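Local coordinates for PT26-6P (Thermococcus sp., PDB 2WB7), which is of unknown function but is encoded by a mobile extrachromosomal element of Thermococcus and combines immunoglobulin-like domains with a helical domain, at residues K241-L246 against V275-S280; G250-Y255 against I269-P274; T281-F286 against G339-Y344; S385-V390 against Y491-R496. All blocks are in the same frame, centred on the assembly; numbering follows the deposited sequence.

Interaction 1: residues K241-L246 against V275-S280; sequences KFLQSL and VHVLNS
Phe242 meets Val275 through its CB and not through its ring: CB lies 3.9 Å from Val275 CG2, the methyl anti to the valine's own carbonyl carbon, while the ring leads off, with Lys241 CE resting over the centre of one face. The Phe242 side chain also touches Asp7, Val13 and Leu248 of the surrounding loops. The contact sets the end of a 3-10 turn, residues 241-243, against the loop joining strands 266-272 and 281-290, a loop that closes in a type II beta turn from Val277 to Ser280. Asn279 holds the positive-phi third position of that turn (phi 61°), and Ser280 N donates to Val277 O across it at 3.0 Å.

Leu243 does most of the touching. Its side chain runs between Val277 and Ser280, crossing Val277 obliquely. CD1 packs on Val277 CG2 at 3.5 Å, and CD2 turns to the serine. The meeting is apolar, with the polar anchors of both loops placed elsewhere: Lys241 NZ forms salt bridges with Asp7 and Asp393, and His276 N bonds to Ser237 OG. Val275 CG1 also reaches the leucine, standing 4.3 Å from Leu243 CD2, the same methyl carbon that lies 3.3 Å from Ser280 OG.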
loop_
_atom_site.group_PDB
_atom_site.type_symbol
_atom_site.label_atom_id
_atom_site.label_comp_id
_atom_site.label_asym_id
_atom_site.label_seq_id
_atom_site.Cartn_x
_atom_site.Cartn_y
_atom_site.Cartn_z
ATOM N N LYS A 241 -3.255 -14.070 25.393
ATOM C CA LYS A 241 -2.900 -15.396 25.899
ATOM C C LYS A 241 -1.771 -16.022 25.082
ATOM O O LYS A 241 -1.050 -16.876 25.579
ATOM C CB LYS A 241 -4.099 -16.346 25.973
ATOM C CG LYS A 241 -4.589 -16.848 24.645
ATOM C CD LYS A 241 -4.851 -18.332 24.697
ATOM C CE LYS A 241 -4.237 -19.010 23.493
ATOM N NZ LYS A 241 -3.899 -20.423 23.787
ATOM N N PHE A 242 -1.597 -15.569 23.843
ATOM C CA PHE A 242 -0.656 -16.213 22.936
ATOM C C PHE A 242 0.779 -15.830 23.228
ATOM O O PHE A 242 1.680 -16.241 22.525
ATOM C CB PHE A 242 -1.010 -15.932 21.476
ATOM C CG PHE A 242 -2.193 -16.709 20.987
ATOM C CD1 PHE A 242 -3.457 -16.141 20.976
ATOM C CD2 PHE A 242 -2.048 -18.015 20.546
ATOM C CE1 PHE A 242 -4.553 -16.851 20.526
ATOM C CE2 PHE A 242 -3.154 -18.745 20.097
ATOM C CZ PHE A 242 -4.407 -18.156 20.085
ATOM N N LEU A 243 0.982 -15.058 24.286
ATOM C CA LEU A 243 2.319 -14.687 24.722
ATOM C C LEU A 243 3.035 -15.861 25.387
ATOM O O LEU A 243 4.246 -15.991 25.263
ATOM C CB LEU A 243 2.260 -13.509 25.696
ATOM C CG LEU A 243 2.287 -12.098 25.117
ATOM C CD1 LEU A 243 2.213 -11.072 26.239
ATOM C CD2 LEU A 243 3.537 -11.897 24.258
ATOM N N GLN A 244 2.298 -16.704 26.107
ATOM C CA GLN A 244 2.889 -17.907 26.698
ATOM C C GLN A 244 2.697 -19.136 25.804
ATOM O O GLN A 244 2.594 -20.261 26.297
ATOM C CB GLN A 244 2.315 -18.195 28.096
ATOM C CG GLN A 244 2.544 -17.097 29.133
ATOM C CD GLN A 244 1.274 -16.318 29.456
ATOM O OE1 GLN A 244 0.159 -16.752 29.127
ATOM N NE2 GLN A 244 1.433 -15.164 30.109
ATOM N N SER A 245 2.639 -18.935 24.494
ATOM C CA SER A 245 2.429 -20.061 23.591
ATOM C C SER A 245 3.702 -20.413 22.851
ATOM O O SER A 245 4.059 -19.752 21.874
ATOM C CB SER A 245 1.315 -19.771 22.587
ATOM O OG SER A 245 0.045 -20.066 23.143
ATOM N N LEU A 246 4.384 -21.450 23.333
ATOM C CA LEU A 246 5.562 -21.983 22.661
ATOM C C LEU A 246 5.195 -22.395 21.249
ATOM O O LEU A 246 6.032 -22.352 20.345
ATOM C CB LEU A 246 6.116 -23.194 23.409
ATOM C CG LEU A 246 6.879 -22.956 24.711
ATOM C CD1 LEU A 246 7.036 -24.296 25.437
ATOM C CD2 LEU A 246 8.243 -22.275 24.480
ATOM N N VAL A 275 1.507 -11.529 17.652
ATOM C CA VAL A 275 1.110 -11.015 18.963
ATOM C C VAL A 275 1.879 -9.754 19.299
ATOM O O VAL A 275 3.105 -9.717 19.174
ATOM C CB VAL A 275 1.435 -11.999 20.067
ATOM C CG1 VAL A 275 0.517 -11.783 21.206
ATOM C CG2 VAL A 275 1.278 -13.380 19.568
ATOM N N HIS A 276 1.156 -8.727 19.746
ATOM C CA HIS A 276 1.747 -7.425 20.057
ATOM C C HIS A 276 1.144 -6.906 21.341
ATOM O O HIS A 276 -0.001 -6.476 21.362
ATOM C CB HIS A 276 1.467 -6.446 18.918
ATOM C CG HIS A 276 1.930 -6.942 17.582
ATOM N ND1 HIS A 276 3.210 -6.732 17.112
ATOM C CD2 HIS A 276 1.293 -7.657 16.622
ATOM C CE1 HIS A 276 3.334 -7.281 15.916
ATOM N NE2 HIS A 276 2.186 -7.847 15.595
ATOM N N VAL A 277 1.910 -6.972 22.422
ATOM C CA VAL A 277 1.404 -6.587 23.735
ATOM C C VAL A 277 2.376 -5.621 24.365
ATOM O O VAL A 277 3.575 -5.716 24.124
ATOM C CB VAL A 277 1.272 -7.807 24.673
ATOM C CG1 VAL A 277 0.497 -7.422 25.911
ATOM C CG2 VAL A 277 0.599 -8.972 23.958
ATOM N N LEU A 278 1.871 -4.697 25.177
ATOM C CA LEU A 278 2.749 -3.771 25.899
ATOM C C LEU A 278 3.755 -4.542 26.753
ATOM O O LEU A 278 3.450 -5.614 27.278
ATOM C CB LEU A 278 1.953 -2.796 26.774
ATOM C CG LEU A 278 1.178 -1.678 26.067
ATOM C CD1 LEU A 278 0.451 -0.783 27.058
ATOM C CD2 LEU A 278 2.094 -0.847 25.155
ATOM N N ASN A 279 4.949 -3.977 26.885
ATOM C CA ASN A 279 6.068 -4.619 27.573
ATOM C C ASN A 279 6.525 -5.923 26.979
ATOM O O ASN A 279 7.340 -6.609 27.587
ATOM C CB ASN A 279 5.838 -4.778 29.077
ATOM C CG ASN A 279 6.184 -3.521 29.829
ATOM O OD1 ASN A 279 6.987 -2.697 29.361
ATOM N ND2 ASN A 279 5.558 -3.330 30.978
ATOM N N SER A 280 6.033 -6.262 25.797
ATOM C CA SER A 280 6.543 -7.437 25.121
ATOM C C SER A 280 7.284 -7.087 23.816
ATOM O O SER A 280 7.327 -5.925 23.404
ATOM C CB SER A 280 5.411 -8.411 24.878
ATOM O OG SER A 280 5.840 -9.720 25.204
#

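Interaction 2: residues G250-Y255 against I269-P274; sequences GKWVLY and ITAASP
Val253 and Ala272 exchange two backbone hydrogen bonds, Val253 N to Ala272 O at 2.9 Å and Ala272 N to Val253 O at 3.0 Å, both nearly along the C=O axis. A third bond, Tyr255 N to Thr270 O, is also straight at the hydrogen (167°), although its donor sits 26° off the carbonyl plane. Beyond it a water takes the N-H of Thr270 at 2.7 Å and lies as near to Tyr255 O, bridging the two strands. These bonds tie together the arms of the antiparallel beta hairpin made by strands 253-261 and 266-272.

Leu254 and Ala271 face one way as a non-hydrogen-bonded pair, with Leu254 CD2 3.7 Å from Ala271 CB. Leu254 CD2 also touches Ile269 CG2, and both side chains pack on helix 21-34. On the other face the Tyr255 side chain carries its ring along the partner strand: CE1 comes 3.9 Å from Ala272 CB and Ser273 O lies at the ring edge, while the hydroxyl bonds to Gly236 O. Val253 CG2, between its own N and carbonyl carbon, packs on Pro274 CB at 3.9 Å. The Trp252 ring lies alongside the backbone, its edge against Ala272 CA.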
loop_
_atom_site.group_PDB
_atom_site.type_symbol
_atom_site.label_atom_id
_atom_site.label_comp_id
_atom_site.label_asym_id
_atom_site.label_seq_id
_atom_site.Cartn_x
_atom_site.Cartn_y
_atom_site.Cartn_z
ATOM N N GLY A 250 8.305 -17.665 17.437
ATOM C CA GLY A 250 9.108 -17.715 16.228
ATOM C C GLY A 250 8.308 -17.907 14.954
ATOM O O GLY A 250 8.868 -18.237 13.913
ATOM N N LYS A 251 6.998 -17.691 15.016
ATOM C CA LYS A 251 6.176 -17.774 13.813
ATOM C C LYS A 251 5.795 -16.402 13.268
ATOM O O LYS A 251 5.770 -15.415 14.006
ATOM C CB LYS A 251 4.941 -18.626 14.065
ATOM C CG LYS A 251 5.296 -20.048 14.425
ATOM C CD LYS A 251 4.302 -21.042 13.818
ATOM C CE LYS A 251 4.688 -22.461 14.195
ATOM N NZ LYS A 251 6.179 -22.526 14.312
ATOM N N TRP A 252 5.515 -16.346 11.971
ATOM C CA TRP A 252 5.165 -15.093 11.321
ATOM C C TRP A 252 3.779 -15.166 10.726
ATOM O O TRP A 252 3.234 -16.243 10.527
ATOM C CB TRP A 252 6.142 -14.799 10.187
ATOM C CG TRP A 252 7.577 -14.885 10.571
ATOM C CD1 TRP A 252 8.339 -16.011 10.635
ATOM C CD2 TRP A 252 8.438 -13.797 10.919
ATOM N NE1 TRP A 252 9.619 -15.693 11.006
ATOM C CE2 TRP A 252 9.706 -14.341 11.195
ATOM C CE3 TRP A 252 8.257 -12.418 11.032
ATOM C CZ2 TRP A 252 10.788 -13.557 11.580
ATOM C CZ3 TRP A 252 9.335 -11.642 11.415
ATOM C CH2 TRP A 252 10.582 -12.214 11.679
ATOM N N VAL A 253 3.223 -14.002 10.429
ATOM C CA VAL A 253 2.055 -13.888 9.581
ATOM C C VAL A 253 2.287 -12.671 8.700
ATOM O O VAL A 253 2.991 -11.738 9.100
ATOM C CB VAL A 253 0.807 -13.635 10.400
ATOM C CG1 VAL A 253 0.330 -14.909 11.088
ATOM C CG2 VAL A 253 1.071 -12.532 11.395
ATOM N N LEU A 254 1.719 -12.671 7.502
ATOM C CA LEU A 254 1.774 -11.481 6.677
ATOM C C LEU A 254 0.756 -10.509 7.222
ATOM O O LEU A 254 -0.306 -10.910 7.694
ATOM C CB LEU A 254 1.421 -11.818 5.244
ATOM C CG LEU A 254 2.441 -12.683 4.493
ATOM C CD1 LEU A 254 2.069 -12.677 2.999
ATOM C CD2 LEU A 254 3.880 -12.189 4.724
ATOM N N TYR A 255 1.065 -9.226 7.185
ATOM C CA TYR A 255 0.076 -8.252 7.636
ATOM C C TYR A 255 -0.484 -7.498 6.441
ATOM O O TYR A 255 0.211 -7.297 5.444
ATOM C CB TYR A 255 0.683 -7.286 8.675
ATOM C CG TYR A 255 0.471 -7.726 10.111
ATOM C CD1 TYR A 255 1.362 -8.585 10.747
ATOM C CD2 TYR A 255 -0.632 -7.284 10.829
ATOM C CE1 TYR A 255 1.153 -8.984 12.050
ATOM C CE2 TYR A 255 -0.847 -7.673 12.122
ATOM C CZ TYR A 255 0.039 -8.514 12.728
ATOM O OH TYR A 255 -0.199 -8.890 14.025
ATOM N N ILE A 269 6.195 -5.546 1.474
ATOM C CA ILE A 269 5.410 -6.585 2.128
ATOM C C ILE A 269 5.868 -6.677 3.580
ATOM O O ILE A 269 7.076 -6.592 3.860
ATOM C CB ILE A 269 5.562 -7.954 1.440
ATOM C CG1 ILE A 269 4.915 -7.924 0.062
ATOM C CG2 ILE A 269 4.913 -9.030 2.277
ATOM C CD1 ILE A 269 3.530 -7.316 0.066
ATOM N N THR A 270 4.919 -6.815 4.503
ATOM C CA THR A 270 5.264 -6.932 5.920
ATOM C C THR A 270 4.923 -8.306 6.446
ATOM O O THR A 270 3.787 -8.764 6.329
ATOM C CB THR A 270 4.503 -5.916 6.811
ATOM O OG1 THR A 270 4.852 -4.568 6.456
ATOM C CG2 THR A 270 4.874 -6.138 8.252
ATOM N N ALA A 271 5.904 -8.975 7.030
ATOM C CA ALA A 271 5.618 -10.139 7.839
ATOM C C ALA A 271 6.064 -9.802 9.253
ATOM O O ALA A 271 7.109 -9.178 9.445
ATOM C CB ALA A 271 6.348 -11.335 7.320
ATOM N N ALA A 272 5.269 -10.192 10.243
ATOM C CA ALA A 272 5.635 -9.933 11.627
ATOM C C ALA A 272 5.164 -11.069 12.539
ATOM O O ALA A 272 4.557 -12.028 12.062
ATOM C CB ALA A 272 5.062 -8.610 12.062
ATOM N N SER A 273 5.476 -10.973 13.839
ATOM C CA SER A 273 4.901 -11.865 14.842
ATOM C C SER A 273 3.433 -11.566 14.934
ATOM O O SER A 273 3.021 -10.432 14.697
ATOM C CB SER A 273 5.500 -11.599 16.214
ATOM O OG SER A 273 6.883 -11.361 16.120
ATOM N N PRO A 274 2.623 -12.567 15.289
ATOM C CA PRO A 274 1.164 -12.338 15.344
ATOM C C PRO A 274 0.622 -11.748 16.677
ATOM O O PRO A 274 -0.588 -11.512 16.807
ATOM C CB PRO A 274 0.580 -13.743 15.094
ATOM C CG PRO A 274 1.797 -14.723 15.104
ATOM C CD PRO A 274 2.989 -13.966 15.570
HETATM O O HOH W 1 2.296 -7.194 3.771
#

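Interaction 3: residues T281-F286 against G339-Y344; sequences TAMYKF and GLTAHY
Tyr284 and Leu340 form the apolar centre, paired on one face of the sheet with their CB atoms 4.1 Å apart. Phe286 lies beside Leu340, pointing the same way, and brings the edge of its ring (CE1) to Leu340 CB; beyond, that ring stacks with Phe308. With CG anti to its carbonyl carbon (chi1 -68°), Tyr284 reaches across to the partner strand, where ring edge atom CE2 meets Ala342 CB at 3.7 Å. Ala282 CB packs against Tyr344 CE2 on the same face.

At the far end of the ring Tyr284 OH donates to Tyr344 OH at 2.6 Å, each oxygen lying in the plane of the other's ring. Tyr344 OH is also bonded to His276 ND1, so this buried hydroxyl is held by two partners. A phenylalanine in place of Tyr284 would probably leave Tyr344 OH without this donor and the Tyr344 ring less firmly fixed.

The opposite face is more polar and more open to solvent. Selenomethionine Met283, bent at chi2 and chi3, lays CE alongside Thr341, and Thr281 OG1 shares a 3.0 Å hydrogen bond with the ring edge of His343 at ND1. Between the faces, Ala282 and Ala342 exchange backbone bonds of 2.8 Å, and Tyr284 and Leu340 form the next hydrogen-bonded pair. The two strands run antiparallel, axes at 161°, with 336-343 the outermost strand at this end of the sheet in the second immunoglobulin-like domain.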
loop_
_atom_site.group_PDB
_atom_site.type_symbol
_atom_site.label_atom_id
_atom_site.label_comp_id
_atom_site.label_asym_id
_atom_site.label_seq_id
_atom_site.Cartn_x
_atom_site.Cartn_y
_atom_site.Cartn_z
ATOM N N THR A 281 7.891 -8.085 23.190
ATOM C CA THR A 281 8.694 -7.883 21.990
ATOM C C THR A 281 8.051 -8.559 20.791
ATOM O O THR A 281 7.530 -9.657 20.920
ATOM C CB THR A 281 10.089 -8.514 22.146
ATOM O OG1 THR A 281 10.819 -7.830 23.168
ATOM C CG2 THR A 281 10.863 -8.426 20.845
ATOM N N ALA A 282 8.121 -7.911 19.627
ATOM C CA ALA A 282 7.643 -8.483 18.350
ATOM C C ALA A 282 8.693 -8.352 17.227
ATOM O O ALA A 282 9.481 -7.412 17.214
ATOM C CB ALA A 282 6.323 -7.831 17.935
HETATM N N MSE A 283 8.714 -9.302 16.298
HETATM C CA MSE A 283 9.628 -9.259 15.147
HETATM C C MSE A 283 8.925 -8.735 13.896
HETATM O O MSE A 283 7.792 -9.134 13.595
HETATM C CB MSE A 283 10.116 -10.667 14.796
HETATM C CG MSE A 283 10.643 -11.529 15.927
HETATM SE SE MSE A 283 12.440 -11.046 16.325
HETATM C CE MSE A 283 12.001 -9.501 17.335
ATOM N N TYR A 284 9.602 -7.885 13.138
ATOM C CA TYR A 284 9.102 -7.480 11.829
ATOM C C TYR A 284 10.119 -7.841 10.783
ATOM O O TYR A 284 11.305 -7.883 11.060
ATOM C CB TYR A 284 8.850 -5.972 11.759
ATOM C CG TYR A 284 7.700 -5.486 12.621
ATOM C CD1 TYR A 284 6.480 -5.143 12.053
ATOM C CD2 TYR A 284 7.846 -5.363 14.010
ATOM C CE1 TYR A 284 5.439 -4.705 12.836
ATOM C CE2 TYR A 284 6.802 -4.923 14.809
ATOM C CZ TYR A 284 5.606 -4.603 14.224
ATOM O OH TYR A 284 4.573 -4.161 15.013
ATOM N N LYS A 285 9.642 -8.078 9.574
ATOM C CA LYS A 285 10.500 -8.384 8.444
ATOM C C LYS A 285 9.828 -7.724 7.233
ATOM O O LYS A 285 8.669 -8.026 6.909
ATOM C CB LYS A 285 10.569 -9.904 8.272
ATOM C CG LYS A 285 11.933 -10.477 7.906
ATOM C CD LYS A 285 11.852 -12.014 7.754
ATOM C CE LYS A 285 13.224 -12.681 7.812
ATOM N NZ LYS A 285 13.962 -12.661 6.493
ATOM N N PHE A 286 10.526 -6.804 6.582
ATOM C CA PHE A 286 9.941 -6.105 5.449
ATOM C C PHE A 286 10.600 -6.481 4.129
ATOM O O PHE A 286 11.821 -6.529 4.025
ATOM C CB PHE A 286 10.049 -4.599 5.636
ATOM C CG PHE A 286 9.394 -4.087 6.879
ATOM C CD1 PHE A 286 10.111 -3.979 8.068
ATOM C CD2 PHE A 286 8.071 -3.667 6.853
ATOM C CE1 PHE A 286 9.510 -3.480 9.226
ATOM C CE2 PHE A 286 7.456 -3.161 8.009
ATOM C CZ PHE A 286 8.180 -3.067 9.196
ATOM N N GLY A 339 14.879 -6.290 8.703
ATOM C CA GLY A 339 14.266 -6.670 9.964
ATOM C C GLY A 339 14.124 -5.503 10.902
ATOM O O GLY A 339 14.859 -4.528 10.807
ATOM N N LEU A 340 13.153 -5.589 11.801
ATOM C CA LEU A 340 12.999 -4.618 12.879
ATOM C C LEU A 340 12.482 -5.380 14.055
ATOM O O LEU A 340 11.544 -6.143 13.929
ATOM C CB LEU A 340 11.994 -3.524 12.530
ATOM C CG LEU A 340 11.813 -2.481 13.631
ATOM C CD1 LEU A 340 13.156 -1.959 14.089
ATOM C CD2 LEU A 340 10.950 -1.353 13.151
ATOM N N THR A 341 13.094 -5.165 15.207
ATOM C CA THR A 341 12.641 -5.778 16.444
ATOM C C THR A 341 11.944 -4.727 17.290
ATOM O O THR A 341 12.539 -3.712 17.651
ATOM C CB THR A 341 13.838 -6.333 17.214
ATOM O OG1 THR A 341 14.380 -7.446 16.485
ATOM C CG2 THR A 341 13.422 -6.789 18.606
ATOM N N ALA A 342 10.683 -4.951 17.605
ATOM C CA ALA A 342 9.958 -3.994 18.432
ATOM C C ALA A 342 9.856 -4.428 19.893
ATOM O O ALA A 342 9.343 -5.507 20.194
ATOM C CB ALA A 342 8.568 -3.773 17.871
ATOM N N HIS A 343 10.326 -3.590 20.808
ATOM C CA HIS A 343 9.949 -3.791 22.211
ATOM C C HIS A 343 8.958 -2.727 22.637
ATOM O O HIS A 343 9.278 -1.534 22.660
ATOM C CB HIS A 343 11.129 -3.823 23.185
ATOM C CG HIS A 343 10.707 -4.171 24.575
ATOM N ND1 HIS A 343 10.447 -5.468 24.962
ATOM C CD2 HIS A 343 10.405 -3.390 25.644
ATOM C CE1 HIS A 343 10.039 -5.474 26.219
ATOM N NE2 HIS A 343 10.003 -4.226 26.653
ATOM N N TYR A 344 7.752 -3.164 22.986
ATOM C CA TYR A 344 6.677 -2.227 23.274
ATOM C C TYR A 344 6.725 -1.721 24.703
ATOM O O TYR A 344 5.748 -1.836 25.439
ATOM C CB TYR A 344 5.343 -2.879 22.981
ATOM C CG TYR A 344 5.227 -3.336 21.542
ATOM C CD1 TYR A 344 5.467 -2.453 20.493
ATOM C CD2 TYR A 344 4.867 -4.649 21.232
ATOM C CE1 TYR A 344 5.354 -2.852 19.183
ATOM C CE2 TYR A 344 4.751 -5.061 19.925
ATOM C CZ TYR A 344 4.986 -4.151 18.901
ATOM O OH TYR A 344 4.875 -4.558 17.598
#

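Interaction 4: residues S385-V390 against Y491-R496; sequences SNTYTV and YVNAAR
Ser385 and Asn493 bring the segments nearest, their CA atoms 7.0 Å apart, where the irregular chain 385-390 passes over the regular helix 491-496. An Asx turn bends that chain, Asn386 OD1 accepting from Tyr388 N at 2.7 Å.

The main link is Ser385 N to Asn493 OD1, 3.0 Å and 161° at the hydrogen, with the donor in the amide plane on a lone pair. The same oxygen takes a weak bond from Arg496 NH2, one helical turn on, while Asn493 ND2 bonds to Asp489 O, one turn back. Both ends of the amide are thus engaged, which defines its orientation. A water oxygen lies 2.7 Å from Ser385 O, 2.8 Å from Thr387 OG1 and a longer 3.3 Å from Asn493 ND2. A leucine in place of Asn493 would probably leave Ser385 N without its acceptor and take one anchor from this water.

Arg496 lays one face of its guanidinium under Ser385 CB, 3.5 Å from NH2, and hydrogen-bonds through NH1 to Leu351 O. Thr387 CG2 adds a looser touch on Val492 CG1. The contact joins the loop between strand 370-379 and helix 393-404 to helix 471-499 of the helical domain, an asparagine side chain capturing a loop backbone N-H.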
loop_
_atom_site.group_PDB
_atom_site.type_symbol
_atom_site.label_atom_id
_atom_site.label_comp_id
_atom_site.label_asym_id
_atom_site.label_seq_id
_atom_site.Cartn_x
_atom_site.Cartn_y
_atom_site.Cartn_z
ATOM N N SER A 385 -3.018 -4.113 25.513
ATOM C CA SER A 385 -2.582 -3.985 26.912
ATOM C C SER A 385 -3.026 -5.219 27.695
ATOM O O SER A 385 -3.947 -5.923 27.278
ATOM C CB SER A 385 -3.171 -2.726 27.540
ATOM O OG SER A 385 -4.571 -2.866 27.709
ATOM N N ASN A 386 -2.383 -5.490 28.825
ATOM C CA ASN A 386 -2.766 -6.650 29.618
ATOM C C ASN A 386 -4.167 -6.512 30.210
ATOM O O ASN A 386 -4.411 -5.653 31.038
ATOM C CB ASN A 386 -1.749 -6.942 30.726
ATOM C CG ASN A 386 -2.079 -8.231 31.488
ATOM O OD1 ASN A 386 -3.116 -8.862 31.241
ATOM N ND2 ASN A 386 -1.203 -8.623 32.407
ATOM N N THR A 387 -5.085 -7.366 29.787
ATOM C CA THR A 387 -6.443 -7.318 30.305
ATOM C C THR A 387 -6.759 -8.396 31.359
ATOM O O THR A 387 -7.880 -8.458 31.866
ATOM C CB THR A 387 -7.470 -7.376 29.165
ATOM O OG1 THR A 387 -7.069 -8.373 28.210
ATOM C CG2 THR A 387 -7.523 -6.045 28.466
ATOM N N TYR A 388 -5.772 -9.221 31.703
ATOM C CA TYR A 388 -5.952 -10.253 32.729
ATOM C C TYR A 388 -6.945 -11.297 32.275
ATOM O O TYR A 388 -8.116 -11.241 32.626
ATOM C CB TYR A 388 -6.372 -9.632 34.068
ATOM C CG TYR A 388 -5.535 -8.413 34.387
ATOM C CD1 TYR A 388 -6.087 -7.134 34.346
ATOM C CD2 TYR A 388 -4.179 -8.534 34.651
ATOM C CE1 TYR A 388 -5.318 -6.022 34.579
ATOM C CE2 TYR A 388 -3.403 -7.422 34.884
ATOM C CZ TYR A 388 -3.979 -6.170 34.847
ATOM O OH TYR A 388 -3.215 -5.056 35.086
ATOM N N THR A 389 -6.477 -12.246 31.472
ATOM C CA THR A 389 -7.360 -13.264 30.948
ATOM C C THR A 389 -7.902 -14.078 32.089
ATOM O O THR A 389 -7.167 -14.484 32.972
ATOM C CB THR A 389 -6.637 -14.198 30.001
ATOM O OG1 THR A 389 -5.926 -13.414 29.043
ATOM C CG2 THR A 389 -7.626 -15.098 29.281
ATOM N N VAL A 390 -9.200 -14.327 32.058
ATOM C CA VAL A 390 -9.831 -15.144 33.065
ATOM C C VAL A 390 -9.760 -16.613 32.676
ATOM O O VAL A 390 -9.558 -17.482 33.522
ATOM C CB VAL A 390 -11.288 -14.700 33.289
ATOM C CG1 VAL A 390 -12.016 -15.674 34.193
ATOM C CG2 VAL A 390 -11.314 -13.287 33.864
ATOM N N TYR A 491 -12.593 -5.064 22.499
ATOM C CA TYR A 491 -13.472 -3.893 22.631
ATOM C C TYR A 491 -12.944 -2.902 23.646
ATOM O O TYR A 491 -13.003 -1.686 23.450
ATOM C CB TYR A 491 -14.898 -4.303 22.996
ATOM C CG TYR A 491 -15.758 -4.579 21.784
ATOM C CD1 TYR A 491 -16.492 -5.735 21.690
ATOM C CD2 TYR A 491 -15.806 -3.677 20.721
ATOM C CE1 TYR A 491 -17.266 -5.996 20.598
ATOM C CE2 TYR A 491 -16.576 -3.925 19.616
ATOM C CZ TYR A 491 -17.309 -5.092 19.563
ATOM O OH TYR A 491 -18.078 -5.374 18.464
ATOM N N VAL A 492 -12.389 -3.438 24.719
ATOM C CA VAL A 492 -11.865 -2.616 25.785
ATOM C C VAL A 492 -10.600 -1.901 25.331
ATOM O O VAL A 492 -10.421 -0.692 25.592
ATOM C CB VAL A 492 -11.558 -3.456 27.020
ATOM C CG1 VAL A 492 -10.471 -2.782 27.842
ATOM C CG2 VAL A 492 -12.855 -3.707 27.837
ATOM N N ASN A 493 -9.713 -2.636 24.656
ATOM C CA ASN A 493 -8.598 -2.001 23.974
ATOM C C ASN A 493 -9.095 -0.898 23.036
ATOM O O ASN A 493 -8.561 0.213 23.036
ATOM C CB ASN A 493 -7.776 -3.027 23.205
ATOM C CG ASN A 493 -6.784 -3.763 24.090
ATOM O OD1 ASN A 493 -5.660 -3.304 24.306
ATOM N ND2 ASN A 493 -7.191 -4.911 24.603
ATOM N N ALA A 494 -10.132 -1.201 22.261
ATOM C CA ALA A 494 -10.645 -0.246 21.284
ATOM C C ALA A 494 -11.155 1.055 21.952
ATOM O O ALA A 494 -10.747 2.180 21.583
ATOM C CB ALA A 494 -11.726 -0.882 20.430
ATOM N N ALA A 495 -12.031 0.901 22.943
ATOM C CA ALA A 495 -12.545 2.056 23.657
ATOM C C ALA A 495 -11.412 2.904 24.223
ATOM O O ALA A 495 -11.408 4.115 24.082
ATOM C CB ALA A 495 -13.488 1.612 24.756
ATOM N N ARG A 496 -10.443 2.247 24.845
ATOM C CA ARG A 496 -9.318 2.934 25.471
ATOM C C ARG A 496 -8.501 3.735 24.463
ATOM O O ARG A 496 -8.084 4.863 24.737
ATOM C CB ARG A 496 -8.423 1.931 26.199
ATOM C CG ARG A 496 -7.205 2.550 26.898
ATOM C CD ARG A 496 -6.295 1.499 27.575
ATOM N NE ARG A 496 -5.764 0.508 26.634
ATOM C CZ ARG A 496 -4.571 0.588 26.043
ATOM N NH1 ARG A 496 -3.769 1.615 26.306
ATOM N NH2 ARG A 496 -4.187 -0.362 25.187
HETATM O O HOH W 2 -5.712 -7.495 25.925
#

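In the fold
Interactions 2 and 3 lie in one antiparallel sheet and meet where strands 266-272 and 281-290 are neighbours: Ala271 O accepts from Lys285 N, and Ser273 OG from Met283 N. Interaction 2 is the more buried, interaction 3 partly so at the sheet's edge; both rest on backbone pairing. Interaction 1 gathers the loop between those strands and is apolar; it touches interaction 3 through Asn279 N, which reaches Tyr344 O, and interaction 4 through Leu278 and Ser385. Interaction 4, at the surface, instead joins loop backbone to polar side chains of the helix, with a water between them. Its centre is about 22 Å from those of interactions 2 and 3.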